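Side-chain contacts in glutathione peroxidase-like protein (Trypanosoma brucei, PDB 3DWV), which probably reduces hydroperoxides, using tryparedoxin as electron donor, as a peroxidase of the glutathione peroxidase family: residues S25-E30 against Q43-P48; I119-E124 against P128-M133; P161-S166 against E175-P180. The protein carries 1 engineered substitution. All blocks are in the same frame, centred on the assembly; numbering follows the deposited sequence. Where two conformers were deposited one is given.

Interaction 1 (S25-E30 against Q43-P48)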
loop_
_atom_site.group_PDB
_atom_site.type_symbol
_atom_site.label_atom_id
_atom_site.label_comp_id
_atom_site.label_asym_id
_atom_site.label_seq_id
_atom_site.Cartn_x
_atom_site.Cartn_y
_atom_site.Cartn_z
ATOM N N SER A 25 8.540 -11.765 6.862
ATOM C CA SER A 25 8.655 -10.340 6.534
ATOM C C SER A 25 8.187 -10.087 5.099
ATOM O O SER A 25 8.063 -11.051 4.350
ATOM C CB SER A 25 10.067 -9.789 6.700
ATOM O OG SER A 25 10.896 -9.989 5.590
ATOM N N ILE A 26 7.991 -8.809 4.747
ATOM C CA ILE A 26 7.595 -8.564 3.334
ATOM C C ILE A 26 8.664 -8.963 2.347
ATOM O O ILE A 26 8.441 -9.144 1.147
ATOM C CB ILE A 26 7.291 -7.061 3.148
ATOM C CG1 ILE A 26 8.509 -6.151 3.392
ATOM C CG2 ILE A 26 6.091 -6.648 3.988
ATOM C CD1 ILE A 26 8.278 -4.728 2.933
ATOM N N PHE A 27 9.904 -9.068 2.806
ATOM C CA PHE A 27 11.051 -9.261 1.889
ATOM C C PHE A 27 11.080 -10.690 1.373
ATOM O O PHE A 27 11.970 -11.045 0.582
ATOM C CB PHE A 27 12.379 -8.892 2.587
ATOM C CG PHE A 27 12.357 -7.434 3.052
ATOM C CD1 PHE A 27 12.235 -6.409 2.136
ATOM C CD2 PHE A 27 12.451 -7.128 4.397
ATOM C CE1 PHE A 27 12.212 -5.085 2.548
ATOM C CE2 PHE A 27 12.444 -5.814 4.825
ATOM C CZ PHE A 27 12.318 -4.807 3.897
ATOM N N ASP A 28 10.147 -11.511 1.840
ATOM C CA ASP A 28 9.999 -12.873 1.345
ATOM C C ASP A 28 9.196 -12.916 0.028
ATOM O O ASP A 28 8.981 -14.032 -0.455
ATOM C CB ASP A 28 9.337 -13.786 2.393
ATOM C CG ASP A 28 10.203 -14.150 3.578
ATOM O OD1 ASP A 28 11.413 -14.403 3.401
ATOM O OD2 ASP A 28 9.670 -14.229 4.710
ATOM N N PHE A 29 8.741 -11.764 -0.480
ATOM C CA PHE A 29 7.767 -11.710 -1.561
ATOM C C PHE A 29 8.321 -11.042 -2.808
ATOM O O PHE A 29 9.159 -10.145 -2.692
ATOM C CB PHE A 29 6.471 -11.009 -1.074
ATOM C CG PHE A 29 5.848 -11.749 0.096
ATOM C CD1 PHE A 29 4.926 -12.759 -0.157
ATOM C CD2 PHE A 29 6.161 -11.480 1.431
ATOM C CE1 PHE A 29 4.350 -13.495 0.861
ATOM C CE2 PHE A 29 5.599 -12.207 2.478
ATOM C CZ PHE A 29 4.692 -13.246 2.194
ATOM N N GLU A 30 7.844 -11.544 -3.966
ATOM C CA GLU A 30 8.256 -11.063 -5.279
ATOM C C GLU A 30 7.569 -9.773 -5.662
ATOM O O GLU A 30 6.311 -9.743 -5.575
ATOM C CB GLU A 30 7.898 -12.111 -6.363
ATOM C CG GLU A 30 8.477 -11.713 -7.710
ATOM C CD GLU A 30 8.447 -12.857 -8.721
ATOM O OE1 GLU A 30 7.573 -13.732 -8.547
ATOM O OE2 GLU A 30 9.260 -12.887 -9.675
ATOM N N GLN A 43 16.132 -3.461 -0.556
ATOM C CA GLN A 43 16.898 -2.215 -0.368
ATOM C C GLN A 43 16.326 -1.404 0.792
ATOM O O GLN A 43 17.065 -0.711 1.494
ATOM C CB GLN A 43 16.934 -1.365 -1.630
ATOM C CG GLN A 43 15.686 -0.535 -1.930
ATOM C CD GLN A 43 15.815 0.190 -3.255
ATOM O OE1 GLN A 43 16.471 1.236 -3.378
ATOM N NE2 GLN A 43 15.191 -0.351 -4.311
ATOM N N HIS A 44 15.014 -1.537 1.008
ATOM C CA HIS A 44 14.315 -0.815 2.051
ATOM C C HIS A 44 14.424 -1.448 3.418
ATOM O O HIS A 44 13.933 -0.836 4.375
ATOM C CB HIS A 44 12.825 -0.640 1.655
ATOM C CG HIS A 44 12.701 0.033 0.316
ATOM N ND1 HIS A 44 13.192 1.301 0.048
ATOM C CD2 HIS A 44 12.156 -0.416 -0.842
ATOM C CE1 HIS A 44 12.934 1.603 -1.224
ATOM N NE2 HIS A 44 12.306 0.576 -1.785
ATOM N N LYS A 45 15.042 -2.625 3.563
ATOM C CA LYS A 45 15.123 -3.235 4.892
ATOM C C LYS A 45 15.980 -2.429 5.856
ATOM O O LYS A 45 17.029 -1.857 5.460
ATOM C CB LYS A 45 15.652 -4.656 4.637
ATOM C CG LYS A 45 15.807 -5.484 5.905
ATOM C CD LYS A 45 16.432 -6.835 5.553
ATOM C CE LYS A 45 16.266 -7.864 6.639
ATOM N NZ LYS A 45 16.330 -9.255 6.120
ATOM N N GLY A 46 15.626 -2.304 7.136
ATOM C CA GLY A 46 16.456 -1.515 8.053
ATOM C C GLY A 46 15.870 -0.151 8.382
ATOM O O GLY A 46 16.278 0.581 9.302
ATOM N N SER A 47 14.867 0.248 7.606
ATOM C CA SER A 47 14.149 1.488 7.783
ATOM C C SER A 47 12.669 1.181 7.610
ATOM O O SER A 47 12.363 0.259 6.860
ATOM C CB SER A 47 14.548 2.496 6.710
ATOM O OG SER A 47 15.813 3.039 7.024
ATOM N N PRO A 48 11.783 1.914 8.263
ATOM C CA PRO A 48 10.353 1.622 8.085
ATOM C C PRO A 48 9.860 2.083 6.729
ATOM O O PRO A 48 10.541 2.824 6.015
ATOM C CB PRO A 48 9.703 2.408 9.231
ATOM C CG PRO A 48 10.660 3.518 9.547
ATOM C CD PRO A 48 12.041 3.016 9.197
#

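Interaction 2 (I119-E124 against P128-M133)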
loop_
_atom_site.group_PDB
_atom_site.type_symbol
_atom_site.label_atom_id
_atom_site.label_comp_id
_atom_site.label_asym_id
_atom_site.label_seq_id
_atom_site.Cartn_x
_atom_site.Cartn_y
_atom_site.Cartn_z
ATOM N N ILE A 119 -1.458 -5.258 -9.641
ATOM C CA ILE A 119 -1.675 -6.515 -8.962
ATOM C C ILE A 119 -3.119 -6.684 -8.505
ATOM O O ILE A 119 -3.828 -5.675 -8.415
ATOM C CB ILE A 119 -0.792 -6.574 -7.700
ATOM C CG1 ILE A 119 -1.209 -5.545 -6.638
ATOM C CG2 ILE A 119 0.679 -6.386 -8.015
ATOM C CD1 ILE A 119 -0.624 -5.897 -5.277
ATOM N N ASN A 120 -3.553 -7.903 -8.207
ATOM C CA ASN A 120 -4.856 -8.079 -7.518
ATOM C C ASN A 120 -4.576 -7.940 -6.024
ATOM O O ASN A 120 -3.573 -8.538 -5.553
ATOM C CB ASN A 120 -5.567 -9.426 -7.770
ATOM C CG ASN A 120 -6.444 -9.445 -9.012
ATOM O OD1 ASN A 120 -6.073 -10.006 -10.059
ATOM N ND2 ASN A 120 -7.620 -8.810 -8.890
ATOM N N VAL A 121 -5.418 -7.154 -5.311
ATOM C CA VAL A 121 -5.066 -7.123 -3.881
ATOM C C VAL A 121 -6.121 -7.940 -3.121
ATOM O O VAL A 121 -5.819 -8.283 -1.976
ATOM C CB VAL A 121 -4.960 -5.746 -3.281
ATOM C CG1 VAL A 121 -3.810 -4.933 -3.880
ATOM C CG2 VAL A 121 -6.234 -4.957 -3.492
ATOM N N ASN A 122 -7.260 -8.208 -3.771
ATOM C CA ASN A 122 -8.250 -9.128 -3.192
ATOM C C ASN A 122 -8.541 -10.320 -4.126
ATOM O O ASN A 122 -8.068 -10.366 -5.269
ATOM C CB ASN A 122 -9.542 -8.391 -2.862
ATOM C CG ASN A 122 -9.385 -7.284 -1.851
ATOM O OD1 ASN A 122 -8.627 -7.421 -0.891
ATOM N ND2 ASN A 122 -10.175 -6.215 -2.035
ATOM N N GLY A 123 -9.321 -11.300 -3.654
ATOM C CA GLY A 123 -9.757 -12.406 -4.459
ATOM C C GLY A 123 -8.774 -13.554 -4.569
ATOM O O GLY A 123 -7.682 -13.549 -3.954
ATOM N N GLU A 124 -9.178 -14.545 -5.361
ATOM C CA GLU A 124 -8.383 -15.754 -5.522
ATOM C C GLU A 124 -6.998 -15.466 -6.069
ATOM O O GLU A 124 -6.048 -16.213 -5.757
ATOM C CB GLU A 124 -9.088 -16.733 -6.477
ATOM C CG GLU A 124 -9.146 -16.255 -7.915
ATOM C CD GLU A 124 -10.086 -17.030 -8.821
ATOM O OE1 GLU A 124 -10.699 -18.016 -8.353
ATOM O OE2 GLU A 124 -10.188 -16.610 -10.006
ATOM N N PRO A 128 0.540 -12.621 -3.180
ATOM C CA PRO A 128 0.889 -13.163 -1.850
ATOM C C PRO A 128 1.401 -12.132 -0.867
ATOM O O PRO A 128 1.139 -12.355 0.336
ATOM C CB PRO A 128 1.960 -14.239 -2.163
ATOM C CG PRO A 128 1.655 -14.669 -3.574
ATOM C CD PRO A 128 1.186 -13.383 -4.269
ATOM N N LEU A 129 2.051 -11.058 -1.289
ATOM C CA LEU A 129 2.512 -10.071 -0.309
ATOM C C LEU A 129 1.288 -9.475 0.374
ATOM O O LEU A 129 1.344 -9.218 1.582
ATOM C CB LEU A 129 3.382 -8.989 -0.953
ATOM C CG LEU A 129 3.572 -7.652 -0.236
ATOM C CD1 LEU A 129 4.692 -7.694 0.799
ATOM C CD2 LEU A 129 3.877 -6.559 -1.262
ATOM N N TYR A 130 0.211 -9.252 -0.387
ATOM C CA TYR A 130 -1.021 -8.699 0.186
ATOM C C TYR A 130 -1.677 -9.736 1.099
ATOM O O TYR A 130 -2.191 -9.457 2.191
ATOM C CB TYR A 130 -1.958 -8.150 -0.945
ATOM C CG TYR A 130 -1.695 -6.661 -1.003
ATOM C CD1 TYR A 130 -0.633 -6.153 -1.737
ATOM C CD2 TYR A 130 -2.497 -5.787 -0.292
ATOM C CE1 TYR A 130 -0.375 -4.801 -1.774
ATOM C CE2 TYR A 130 -2.218 -4.427 -0.331
ATOM C CZ TYR A 130 -1.161 -3.923 -1.074
ATOM O OH TYR A 130 -0.885 -2.571 -1.130
ATOM N N GLU A 131 -1.705 -11.004 0.678
ATOM C CA GLU A 131 -2.259 -12.053 1.547
ATOM C C GLU A 131 -1.509 -12.078 2.855
ATOM O O GLU A 131 -2.161 -12.193 3.922
ATOM C CB GLU A 131 -2.242 -13.397 0.804
ATOM C CG GLU A 131 -3.257 -13.203 -0.367
ATOM C CD GLU A 131 -4.676 -13.079 0.146
ATOM O OE1 GLU A 131 -5.256 -14.205 0.221
ATOM O OE2 GLU A 131 -5.328 -12.038 0.476
ATOM N N TYR A 132 -0.194 -11.927 2.752
ATOM C CA TYR A 132 0.555 -11.846 4.026
ATOM C C TYR A 132 0.251 -10.619 4.859
ATOM O O TYR A 132 0.043 -10.730 6.085
ATOM C CB TYR A 132 2.053 -11.913 3.658
ATOM C CG TYR A 132 2.987 -11.594 4.824
ATOM C CD1 TYR A 132 3.135 -12.453 5.919
ATOM C CD2 TYR A 132 3.720 -10.418 4.803
ATOM C CE1 TYR A 132 4.003 -12.128 6.963
ATOM C CE2 TYR A 132 4.570 -10.075 5.826
ATOM C CZ TYR A 132 4.698 -10.938 6.899
ATOM O OH TYR A 132 5.566 -10.548 7.897
ATOM N N MET A 133 0.269 -9.394 4.290
ATOM C CA MET A 133 0.036 -8.199 5.101
ATOM C C MET A 133 -1.384 -8.197 5.654
ATOM O O MET A 133 -1.614 -7.833 6.818
ATOM C CB MET A 133 0.268 -6.935 4.240
ATOM C CG MET A 133 1.723 -6.754 3.854
ATOM S SD MET A 133 2.051 -5.163 3.051
ATOM C CE MET A 133 0.899 -5.094 1.686
HETATM O O HOH W 1 -5.928 -15.452 -2.470
#

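Interaction 3 (P161-S166 against E175-P180)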
loop_
_atom_site.group_PDB
_atom_site.type_symbol
_atom_site.label_atom_id
_atom_site.label_comp_id
_atom_site.label_asym_id
_atom_site.label_seq_id
_atom_site.Cartn_x
_atom_site.Cartn_y
_atom_site.Cartn_z
ATOM N N PRO A 161 4.784 -6.120 9.034
ATOM C CA PRO A 161 3.604 -5.240 9.071
ATOM C C PRO A 161 3.129 -5.030 10.512
ATOM O O PRO A 161 2.840 -6.053 11.137
ATOM C CB PRO A 161 2.532 -6.009 8.302
ATOM C CG PRO A 161 3.284 -7.054 7.533
ATOM C CD PRO A 161 4.494 -7.404 8.347
ATOM N N VAL A 162 3.078 -3.779 10.969
ATOM C CA VAL A 162 2.750 -3.500 12.368
ATOM C C VAL A 162 1.492 -2.666 12.521
ATOM O O VAL A 162 0.930 -2.617 13.624
ATOM C CB VAL A 162 3.949 -2.820 13.048
ATOM C CG1 VAL A 162 5.054 -3.873 13.190
ATOM C CG2 VAL A 162 4.468 -1.601 12.309
ATOM N N GLU A 163 1.009 -2.000 11.490
ATOM C CA GLU A 163 -0.273 -1.291 11.540
ATOM C C GLU A 163 -0.927 -1.317 10.157
ATOM O O GLU A 163 -0.219 -1.317 9.127
ATOM C CB GLU A 163 -0.148 0.176 11.975
ATOM C CG GLU A 163 0.716 0.461 13.180
ATOM C CD GLU A 163 0.115 0.148 14.533
ATOM O OE1 GLU A 163 -1.129 -0.007 14.633
ATOM O OE2 GLU A 163 0.916 0.067 15.507
ATOM N N ARG A 164 -2.250 -1.300 10.140
ATOM C CA ARG A 164 -3.054 -1.115 8.934
ATOM C C ARG A 164 -3.784 0.230 9.130
ATOM O O ARG A 164 -4.432 0.385 10.184
ATOM C CB ARG A 164 -4.118 -2.189 8.663
ATOM C CG ARG A 164 -4.868 -2.041 7.354
ATOM C CD ARG A 164 -6.198 -2.751 7.208
ATOM N NE ARG A 164 -5.995 -4.163 6.992
ATOM C CZ ARG A 164 -6.710 -4.954 6.188
ATOM N NH1 ARG A 164 -7.735 -4.518 5.475
ATOM N NH2 ARG A 164 -6.354 -6.221 6.120
ATOM N N PHE A 165 -3.693 1.121 8.159
ATOM C CA PHE A 165 -4.422 2.390 8.231
ATOM C C PHE A 165 -5.487 2.505 7.151
ATOM O O PHE A 165 -5.210 2.166 5.995
ATOM C CB PHE A 165 -3.476 3.587 8.087
ATOM C CG PHE A 165 -2.506 3.688 9.273
ATOM C CD1 PHE A 165 -2.891 4.258 10.468
ATOM C CD2 PHE A 165 -1.203 3.222 9.148
ATOM C CE1 PHE A 165 -2.011 4.355 11.542
ATOM C CE2 PHE A 165 -0.323 3.311 10.223
ATOM C CZ PHE A 165 -0.703 3.882 11.429
ATOM N N SER A 166 -6.676 3.016 7.480
ATOM C CA SER A 166 -7.608 3.436 6.440
ATOM C C SER A 166 -7.099 4.657 5.696
ATOM O O SER A 166 -6.190 5.376 6.146
ATOM C CB SER A 166 -8.937 3.735 7.147
ATOM O OG SER A 166 -8.798 4.914 7.923
ATOM N N GLU A 175 2.114 9.211 12.144
ATOM C CA GLU A 175 3.301 9.628 12.884
ATOM C C GLU A 175 3.399 9.034 14.287
ATOM O O GLU A 175 4.513 8.656 14.702
ATOM C CB GLU A 175 3.319 11.174 12.948
ATOM C CG GLU A 175 3.835 11.779 11.653
ATOM C CD GLU A 175 3.949 13.289 11.745
ATOM O OE1 GLU A 175 3.223 13.931 12.554
ATOM O OE2 GLU A 175 4.772 13.861 11.006
ATOM N N GLU A 176 2.303 8.922 15.044
ATOM C CA GLU A 176 2.345 8.293 16.370
ATOM C C GLU A 176 3.060 6.937 16.341
ATOM O O GLU A 176 3.851 6.607 17.226
ATOM C CB GLU A 176 0.944 8.087 16.935
ATOM C CG GLU A 176 -0.021 9.238 16.852
ATOM C CD GLU A 176 0.505 10.529 17.443
ATOM O OE1 GLU A 176 1.144 11.324 16.711
ATOM O OE2 GLU A 176 0.280 10.779 18.645
ATOM N N LYS A 177 2.791 6.151 15.295
ATOM C CA LYS A 177 3.399 4.843 15.093
ATOM C C LYS A 177 4.762 4.922 14.394
ATOM O O LYS A 177 5.725 4.193 14.728
ATOM C CB LYS A 177 2.517 3.940 14.230
ATOM C CG LYS A 177 1.076 3.760 14.661
ATOM C CD LYS A 177 0.955 3.615 16.167
ATOM C CE LYS A 177 -0.511 3.353 16.542
ATOM N NZ LYS A 177 -0.722 3.608 17.982
ATOM N N LEU A 178 4.887 5.771 13.377
ATOM C CA LEU A 178 6.103 5.818 12.559
ATOM C C LEU A 178 7.307 6.448 13.252
ATOM O O LEU A 178 8.445 5.980 13.084
ATOM C CB LEU A 178 5.785 6.587 11.291
ATOM C CG LEU A 178 6.925 6.943 10.342
ATOM C CD1 LEU A 178 7.625 5.704 9.814
ATOM C CD2 LEU A 178 6.383 7.769 9.173
ATOM N N ILE A 179 7.124 7.520 13.990
ATOM C CA ILE A 179 8.317 8.201 14.560
ATOM C C ILE A 179 9.130 7.317 15.470
ATOM O O ILE A 179 10.369 7.319 15.362
ATOM C CB ILE A 179 7.811 9.493 15.268
ATOM C CG1 ILE A 179 7.398 10.562 14.224
ATOM C CG2 ILE A 179 8.773 9.964 16.336
ATOM C CD1 ILE A 179 6.696 11.747 14.846
ATOM N N PRO A 180 8.524 6.557 16.381
ATOM C CA PRO A 180 9.336 5.608 17.134
ATOM C C PRO A 180 10.066 4.618 16.220
ATOM O O PRO A 180 11.122 4.133 16.670
ATOM C CB PRO A 180 8.298 4.837 17.956
ATOM C CG PRO A 180 7.148 5.783 18.105
ATOM C CD PRO A 180 7.120 6.530 16.814
#

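Interaction 1 (S25-E30 against Q43-P48)
Phe-27 presses one face of its ring against Lys-45, and nearly all of the contact lies in this pair. The tight part is at the far end of the ring: Lys-45 CB stands over the face 3.4 Å from Phe-27 CE2, while Phe-27 CZ comes within 3.4 Å of Lys-45 CA. On the other face Ile-26 CG1 sits over the ring centre, 3.8 Å above the plane, so the phenyl is clasped between two aliphatic groups. An ST turn steadies its base, Phe-27 N giving a 3.1 Å hydrogen bond to Ser-25 OG.

The contact thins out along the lysine. With CG anti to the backbone N (chi1 -180°) and the chain extended beyond, Lys-45 slants across the ring, CD already 4.2 Å from Phe-27 CD2, and the exposed residue carries its ammonium past the ring. Lys-45 and Gly-46 are the central pair of a type II turn from His-44 to Ser-47, the glycine taking the third position with positive phi.

This surface contact joins two parts of the irregular N-terminal region that precedes strand 49-54. Ile-26 reaches Leu-129 of helix 128-136, His-44 lies against Thr-81 and Leu-83 of strand 81-86 with NE2 hydrogen-bonded to Tyr-39 OH, and Pro-48 rests on helix 171-181.

Interaction 2 (I119-E124 against P128-M133)
Val-121 runs alongside Tyr-130 and lays CG1 over its ring, at the centre of a buried contact between a loop and the first turns of helix 128-136. Pro-128 opens this part of the helix, its carbonyl O accepting from Tyr-132 N. Leu-129 turns to another neighbour, Ile-26, and its carbonyl O takes the N-H of Met-133.

Tyr-130 does most of the work. Val-121 CG1 makes a CH-pi contact 3.7 Å from the ring centroid and only 3° off the normal, with Val-121 CB 3.9 Å from Tyr-130 CD2. The valine methyl is brought there by a chi1 of -65°, which sets CG1 beside the backbone N. Ile-119 CD1 lies 3.5 Å from Tyr-130 CD1, but this contact belongs to one of two conformers of the isoleucine and is less certain.

Glu-131 folds back toward the loop. A water bridges Glu-131 OE1 and Gly-123 O, 3.0 Å from each, its protons shared among several acceptors. Glu-131 OE2 forms a salt bridge with Lys-134, whose NZ also binds Val-121 O and Asn-122 OD1, two acceptors that stand close together.

Tyr-132 faces another way, toward Pro-161. Met-133 covers the second face of Tyr-130: its CE lies 3.5 Å above the ring plane, opposite Val-121. Both residues also pack on Ile-51 of strand 49-54 and Phe-153 of strand 152-155, which puts the ring in the helix-sheet interface of the thioredoxin fold. The chemistry is thus divided: dispersion grips both faces of a buried aromatic ring, whereas the Lys-134 ammonium holds polar atoms of the loop and probably offsets the glutamate's charge.

Interaction 3 (P161-S166 against E175-P180)
Lys-177 lays its aliphatic chain across Glu-163 and against the edge of Phe-165. The apolar contacts centre on one methylene: Lys-177 CG is 3.6 Å from Glu-163 CG and 3.7 Å from Phe-165 CZ, approaching the phenyl near the ring plane. The lysine bends at chi2 (-41°), which takes the chain beyond CG over the glutamate, so that it runs roughly perpendicular to that side chain.

Glu-163 and Phe-165 project from the same side of strand 161-165, the edge strand antiparallel to 152-155. A classic beta bulge sets Val-162 and Glu-163 together opposite Leu-154, which Lys-177 also touches. This is the closing strand-and-helix unit of the thioredoxin fold, where helix 171-181 covers one face of the sheet. Arg-164 leaves by the other face toward helix 128-136, its guanidinium hydrogen-bonded to the carbonyl O atoms of Lys-137, Lys-144 and Ala-145.

The charged groups meet less closely than the carbon chains. Glu-163 OE2 lies 3.6 Å from Lys-177 CD, but 4.6 Å from Lys-177 NZ, too far for a salt bridge; the opposite charges may still attract weakly at this surface. Beyond the lysine the helix kinks at Pro-180, whose N has no hydrogen to give to the preceding turn.

In the fold
The three contacts follow one another along the chain, each closing before the next opens, and are arranged about the mixed sheet of the thioredoxin fold. Centres of interactions 1 and 2, and of 1 and 3, are about 16 Å apart; those of 2 and 3 about 20 Å. Interaction 2 involves helix 128-136 on one sheet face, interaction 3 helix 171-181 on the other, and interaction 1 lies in the irregular region before strand 49-54. They touch through Phe-29 against Tyr-132, Pro-48 against Leu-178 and Tyr-132 against Pro-161. All lie away from the disulfide Cys-58–Cys-106 of the oxidized enzyme, which is consistent with a role in the scaffold rather than in the redox site.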